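Local coordinates for protein sulfate transporter 4.1, chloroplastic (Arabidopsis thaliana, PDB 7LHV) that moves sulfate across a membrane together with protons, as an H(+)/sulfate cotransporter, and may help regulate sulfate assimilation, at residues F83-T88 and S143-A148; T291-G296 and K427-C432. All coordinates share one frame; numbering follows the deposited sequence.

In the fold
Two contacts in the membrane transporter show how distant pieces of a polytopic chain meet through few atoms. Their centres lie 35 Å apart and their nearest atoms about 18 Å, and contact 1 closes along the sequence before contact 2 opens. Contact 1 is built largely on arginine side chains and is partly buried, whereas contact 2 is apolar and buried. Helix 91-119 follows 83-88 in the chain, and its Pro111 and Met114 pack on Ile293 and Ile429 of contact 2. Residues 143-148 lead straight into strand 149-150, which pairs with 388-389; in SLC26 relatives such paired short strands help frame the substrate site. No residue of either contact is among those lining the lipid pockets.

Contact 1: residues F83-T88 and S143-A148; sequences FRWIRT and SSRQLA
The carbonyl oxygen of Arg84 is approached by two side chains: Thr88 OG1 reaches it through a weak hydrogen bond of 3.4 Å from four residues further along the chain, and Arg145 NH2 stands 3.9 Å from it, a distance at which any attraction is probably loose. Arg145 makes this approach by stretching out from CG to NE, with CG beside its own backbone N (chi1 -59°). On the way it and the Trp85 side chain run past one another, antiparallel, and Trp85 CB lies off-centre over one face of the guanidinium, 4.0 Å from Arg145 NE. The indole and guanidinium planes stand 68° apart, so the two groups do not stack. Arg84 NH2 and Arg145 NH2 come within 4.2 Å, a like-charge proximity that probably costs some energy. Each arginine has support elsewhere: Arg84 NH2 is hydrogen-bonded to Glu362 O, and Arg145 makes a cation-pi contact with Tyr361, whose hydroxyl also accepts its backbone N-H. Ser143 OG sits near the plane of the Arg84 guanidinium, at its edge. The contact thus sets the short helix 83-86 against the loop joining helix 125-141 to strand 149-150, a loop flanked by helices 330-358, 365-381 and 391-399.

Contact 2: residues T291-G296 and K427-C432; sequences TGIVLG and KYIPQC
Ile293 and Ile429 meet through a single methyl on the helix side, CG2 of Ile293, which is held against the ethyl branch of Ile429 at 3.6 Å from CG1 and 3.7 Å from CD1. The branches meet at a slant, and CG2 of Ile429 adds a looser touch to the same methyl at 4.0 Å. In Ile293 a chi1 of -65° turns CG1 to the side of the backbone N and sets CG2 opposite that N, beside the carbonyl carbon, where it serves as the contact point. Just along the helix, Gly296 presents bare backbone to the ring of Pro430, whose CG lies 4.2 Å from Gly296 C. In the next shell, Pro111 and Met114 of helix 91-119 and Leu434 of helix 431-443 close around the isoleucines, and Met260 of helix 255-277 packs on Pro430. Backbone hydrogen bonds between Ile429 and Val311 and between Gln431 and Ser309 fix the course of the incoming loop. Pro430 then occupies the N-cap position of helix 431-443, so the contact seats a helix start on the flank of helix 284-300, within the largely helical membrane domain of the SLC26/SulP transporters.

Contact 1: residues F83-T88 and S143-A148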
loop_
_atom_site.group_PDB
_atom_site.type_symbol
_atom_site.label_atom_id
_atom_site.label_comp_id
_atom_site.label_asym_id
_atom_site.label_seq_id
_atom_site.Cartn_x
_atom_site.Cartn_y
_atom_site.Cartn_z
ATOM N N PHE A 83 -22.133 30.328 6.995
ATOM C CA PHE A 83 -23.167 30.744 7.934
ATOM C C PHE A 83 -22.972 30.131 9.312
ATOM O O PHE A 83 -23.503 30.663 10.291
ATOM C CB PHE A 83 -24.546 30.385 7.385
ATOM C CG PHE A 83 -25.011 31.293 6.288
ATOM C CD1 PHE A 83 -25.622 32.501 6.580
ATOM C CD2 PHE A 83 -24.836 30.943 4.960
ATOM C CE1 PHE A 83 -26.050 33.341 5.569
ATOM C CE2 PHE A 83 -25.261 31.779 3.945
ATOM C CZ PHE A 83 -25.869 32.978 4.251
ATOM N N ARG A 84 -22.200 29.043 9.412
ATOM C CA ARG A 84 -21.903 28.466 10.718
ATOM C C ARG A 84 -21.284 29.490 11.656
ATOM O O ARG A 84 -21.472 29.403 12.874
ATOM C CB ARG A 84 -20.978 27.259 10.568
ATOM C CG ARG A 84 -21.685 25.972 10.186
ATOM C CD ARG A 84 -20.691 24.837 10.032
ATOM N NE ARG A 84 -19.942 24.605 11.260
ATOM C CZ ARG A 84 -18.773 23.982 11.318
ATOM N NH1 ARG A 84 -18.186 23.511 10.231
ATOM N NH2 ARG A 84 -18.180 23.829 12.498
ATOM N N TRP A 85 -20.545 30.464 11.120
ATOM C CA TRP A 85 -20.044 31.552 11.948
ATOM C C TRP A 85 -20.798 32.858 11.742
ATOM O O TRP A 85 -20.550 33.816 12.482
ATOM C CB TRP A 85 -18.545 31.782 11.701
ATOM C CG TRP A 85 -18.147 31.890 10.263
ATOM C CD1 TRP A 85 -17.639 30.897 9.480
ATOM C CD2 TRP A 85 -18.207 33.060 9.438
ATOM N NE1 TRP A 85 -17.386 31.372 8.218
ATOM C CE2 TRP A 85 -17.726 32.699 8.165
ATOM C CE3 TRP A 85 -18.625 34.378 9.649
ATOM C CZ2 TRP A 85 -17.651 33.604 7.110
ATOM C CZ3 TRP A 85 -18.550 35.275 8.601
ATOM C CH2 TRP A 85 -18.068 34.884 7.347
ATOM N N ILE A 86 -21.705 32.928 10.766
ATOM C CA ILE A 86 -22.485 34.147 10.584
ATOM C C ILE A 86 -23.551 34.273 11.663
ATOM O O ILE A 86 -23.753 35.354 12.230
ATOM C CB ILE A 86 -23.098 34.188 9.174
ATOM C CG1 ILE A 86 -22.000 34.341 8.123
ATOM C CG2 ILE A 86 -24.101 35.323 9.060
ATOM C CD1 ILE A 86 -22.507 34.294 6.702
ATOM N N ARG A 87 -24.252 33.178 11.966
ATOM C CA ARG A 87 -25.311 33.229 12.969
ATOM C C ARG A 87 -24.747 33.538 14.349
ATOM O O ARG A 87 -25.274 34.389 15.075
ATOM C CB ARG A 87 -26.083 31.910 12.985
ATOM C CG ARG A 87 -26.895 31.655 11.727
ATOM C CD ARG A 87 -27.635 30.329 11.808
ATOM N NE ARG A 87 -28.440 30.085 10.617
ATOM C CZ ARG A 87 -28.007 29.447 9.538
ATOM N NH1 ARG A 87 -26.782 28.952 9.474
ATOM N NH2 ARG A 87 -28.824 29.300 8.500
ATOM N N THR A 88 -23.667 32.860 14.729
ATOM C CA THR A 88 -23.033 33.084 16.027
ATOM C C THR A 88 -21.880 34.072 15.862
ATOM O O THR A 88 -20.700 33.722 15.895
ATOM C CB THR A 88 -22.557 31.761 16.621
ATOM O OG1 THR A 88 -21.573 31.176 15.759
ATOM C CG2 THR A 88 -23.724 30.798 16.768
ATOM N N SER A 143 -14.526 25.396 5.812
ATOM C CA SER A 143 -14.910 25.062 7.177
ATOM C C SER A 143 -14.021 25.723 8.219
ATOM O O SER A 143 -14.502 26.059 9.307
ATOM C CB SER A 143 -14.882 23.546 7.373
ATOM O OG SER A 143 -15.870 22.916 6.578
ATOM N N SER A 144 -12.741 25.913 7.917
ATOM C CA SER A 144 -11.830 26.521 8.875
ATOM C C SER A 144 -12.086 28.018 8.982
ATOM O O SER A 144 -12.437 28.678 8.001
ATOM C CB SER A 144 -10.382 26.265 8.467
ATOM O OG SER A 144 -9.492 26.661 9.494
ATOM N N ARG A 145 -11.914 28.554 10.188
ATOM C CA ARG A 145 -12.126 29.971 10.439
ATOM C C ARG A 145 -10.831 30.761 10.569
ATOM O O ARG A 145 -10.882 31.994 10.606
ATOM C CB ARG A 145 -12.968 30.163 11.707
ATOM C CG ARG A 145 -14.331 29.503 11.637
ATOM C CD ARG A 145 -15.061 29.599 12.962
ATOM N NE ARG A 145 -16.264 28.776 12.977
ATOM C CZ ARG A 145 -17.005 28.554 14.054
ATOM N NH1 ARG A 145 -16.695 29.082 15.226
ATOM N NH2 ARG A 145 -18.081 27.780 13.952
ATOM N N GLN A 146 -9.681 30.093 10.638
ATOM C CA GLN A 146 -8.398 30.772 10.699
ATOM C C GLN A 146 -7.466 30.433 9.547
ATOM O O GLN A 146 -6.413 31.068 9.427
ATOM C CB GLN A 146 -7.670 30.460 12.018
ATOM C CG GLN A 146 -8.246 31.122 13.264
ATOM C CD GLN A 146 -9.592 30.570 13.663
ATOM O OE1 GLN A 146 -10.584 31.294 13.711
ATOM N NE2 GLN A 146 -9.637 29.276 13.957
ATOM N N LEU A 147 -7.807 29.459 8.710
ATOM C CA LEU A 147 -6.924 29.071 7.620
ATOM C C LEU A 147 -6.855 30.165 6.564
ATOM O O LEU A 147 -7.869 30.763 6.199
ATOM C CB LEU A 147 -7.400 27.764 6.989
ATOM C CG LEU A 147 -6.445 27.132 5.980
ATOM C CD1 LEU A 147 -5.302 26.455 6.693
ATOM C CD2 LEU A 147 -7.174 26.144 5.099
ATOM N N ALA A 148 -5.647 30.420 6.071
ATOM C CA ALA A 148 -5.407 31.411 5.032
ATOM C C ALA A 148 -5.095 30.700 3.724
ATOM O O ALA A 148 -4.202 29.849 3.674
ATOM C CB ALA A 148 -4.263 32.345 5.420
#

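Contact 2: residues T291-G296 and K427-C432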
loop_
_atom_site.group_PDB
_atom_site.type_symbol
_atom_site.label_atom_id
_atom_site.label_comp_id
_atom_site.label_asym_id
_atom_site.label_seq_id
_atom_site.Cartn_x
_atom_site.Cartn_y
_atom_site.Cartn_z
ATOM N N THR A 291 8.149 45.266 4.162
ATOM C CA THR A 291 9.161 46.266 4.485
ATOM C C THR A 291 10.380 46.121 3.585
ATOM O O THR A 291 10.893 47.113 3.054
ATOM C CB THR A 291 9.565 46.148 5.954
ATOM O OG1 THR A 291 8.426 46.407 6.784
ATOM C CG2 THR A 291 10.662 47.143 6.287
ATOM N N GLY A 292 10.828 44.884 3.369
ATOM C CA GLY A 292 11.973 44.667 2.502
ATOM C C GLY A 292 11.773 45.284 1.132
ATOM O O GLY A 292 12.636 46.014 0.637
ATOM N N ILE A 293 10.605 45.052 0.529
ATOM C CA ILE A 293 10.308 45.698 -0.745
ATOM C C ILE A 293 10.335 47.209 -0.584
ATOM O O ILE A 293 11.009 47.918 -1.344
ATOM C CB ILE A 293 8.959 45.217 -1.303
ATOM C CG1 ILE A 293 9.022 43.730 -1.638
ATOM C CG2 ILE A 293 8.550 46.051 -2.499
ATOM C CD1 ILE A 293 7.692 43.148 -1.972
ATOM N N VAL A 294 9.653 47.716 0.446
ATOM C CA VAL A 294 9.662 49.149 0.708
ATOM C C VAL A 294 11.091 49.633 0.875
ATOM O O VAL A 294 11.429 50.757 0.480
ATOM C CB VAL A 294 8.794 49.466 1.943
ATOM C CG1 VAL A 294 9.116 50.845 2.499
ATOM C CG2 VAL A 294 7.322 49.364 1.584
ATOM N N LEU A 295 11.962 48.784 1.417
ATOM C CA LEU A 295 13.377 49.119 1.455
ATOM C C LEU A 295 13.982 49.052 0.059
ATOM O O LEU A 295 14.498 50.052 -0.457
ATOM C CB LEU A 295 14.112 48.183 2.416
ATOM C CG LEU A 295 15.610 48.435 2.572
ATOM C CD1 LEU A 295 15.852 49.767 3.259
ATOM C CD2 LEU A 295 16.262 47.302 3.349
ATOM N N GLY A 296 13.877 47.891 -0.592
ATOM C CA GLY A 296 14.644 47.667 -1.809
ATOM C C GLY A 296 14.313 48.662 -2.900
ATOM O O GLY A 296 15.206 49.291 -3.477
ATOM N N LYS A 427 5.791 47.893 -10.467
ATOM C CA LYS A 427 6.796 47.669 -11.499
ATOM C C LYS A 427 8.196 48.089 -11.074
ATOM O O LYS A 427 9.157 47.767 -11.779
ATOM C CB LYS A 427 6.404 48.401 -12.783
ATOM C CG LYS A 427 6.392 49.913 -12.670
ATOM C CD LYS A 427 5.947 50.549 -13.976
ATOM C CE LYS A 427 5.939 52.063 -13.880
ATOM N NZ LYS A 427 5.502 52.703 -15.149
ATOM N N TYR A 428 8.339 48.792 -9.955
ATOM C CA TYR A 428 9.645 49.200 -9.459
ATOM C C TYR A 428 10.236 48.216 -8.459
ATOM O O TYR A 428 11.313 48.482 -7.917
ATOM C CB TYR A 428 9.557 50.586 -8.814
ATOM C CG TYR A 428 8.899 51.629 -9.684
ATOM C CD1 TYR A 428 9.400 51.929 -10.943
ATOM C CD2 TYR A 428 7.778 52.318 -9.244
ATOM C CE1 TYR A 428 8.802 52.884 -11.739
ATOM C CE2 TYR A 428 7.172 53.275 -10.034
ATOM C CZ TYR A 428 7.689 53.555 -11.280
ATOM O OH TYR A 428 7.091 54.508 -12.070
ATOM N N ILE A 429 9.566 47.100 -8.196
ATOM C CA ILE A 429 10.046 46.119 -7.229
ATOM C C ILE A 429 11.177 45.311 -7.854
ATOM O O ILE A 429 10.983 44.697 -8.912
ATOM C CB ILE A 429 8.912 45.197 -6.757
ATOM C CG1 ILE A 429 7.863 45.992 -5.985
ATOM C CG2 ILE A 429 9.465 44.072 -5.904
ATOM C CD1 ILE A 429 6.668 45.171 -5.571
ATOM N N PRO A 430 12.364 45.287 -7.254
ATOM C CA PRO A 430 13.441 44.451 -7.789
ATOM C C PRO A 430 13.119 42.971 -7.653
ATOM O O PRO A 430 12.409 42.546 -6.741
ATOM C CB PRO A 430 14.652 44.835 -6.928
ATOM C CG PRO A 430 14.288 46.140 -6.299
ATOM C CD PRO A 430 12.810 46.093 -6.107
ATOM N N GLN A 431 13.649 42.183 -8.590
ATOM C CA GLN A 431 13.453 40.739 -8.533
ATOM C C GLN A 431 14.244 40.110 -7.396
ATOM O O GLN A 431 13.812 39.100 -6.823
ATOM C CB GLN A 431 13.840 40.103 -9.868
ATOM C CG GLN A 431 13.022 40.600 -11.041
ATOM C CD GLN A 431 13.503 40.040 -12.363
ATOM O OE1 GLN A 431 13.272 40.626 -13.417
ATOM N NE2 GLN A 431 14.168 38.895 -12.313
ATOM N N CYS A 432 15.403 40.678 -7.059
ATOM C CA CYS A 432 16.178 40.151 -5.942
ATOM C C CYS A 432 15.430 40.296 -4.626
ATOM O O CYS A 432 15.601 39.469 -3.725
ATOM C CB CYS A 432 17.536 40.849 -5.868
ATOM S SG CYS A 432 17.451 42.607 -5.499
#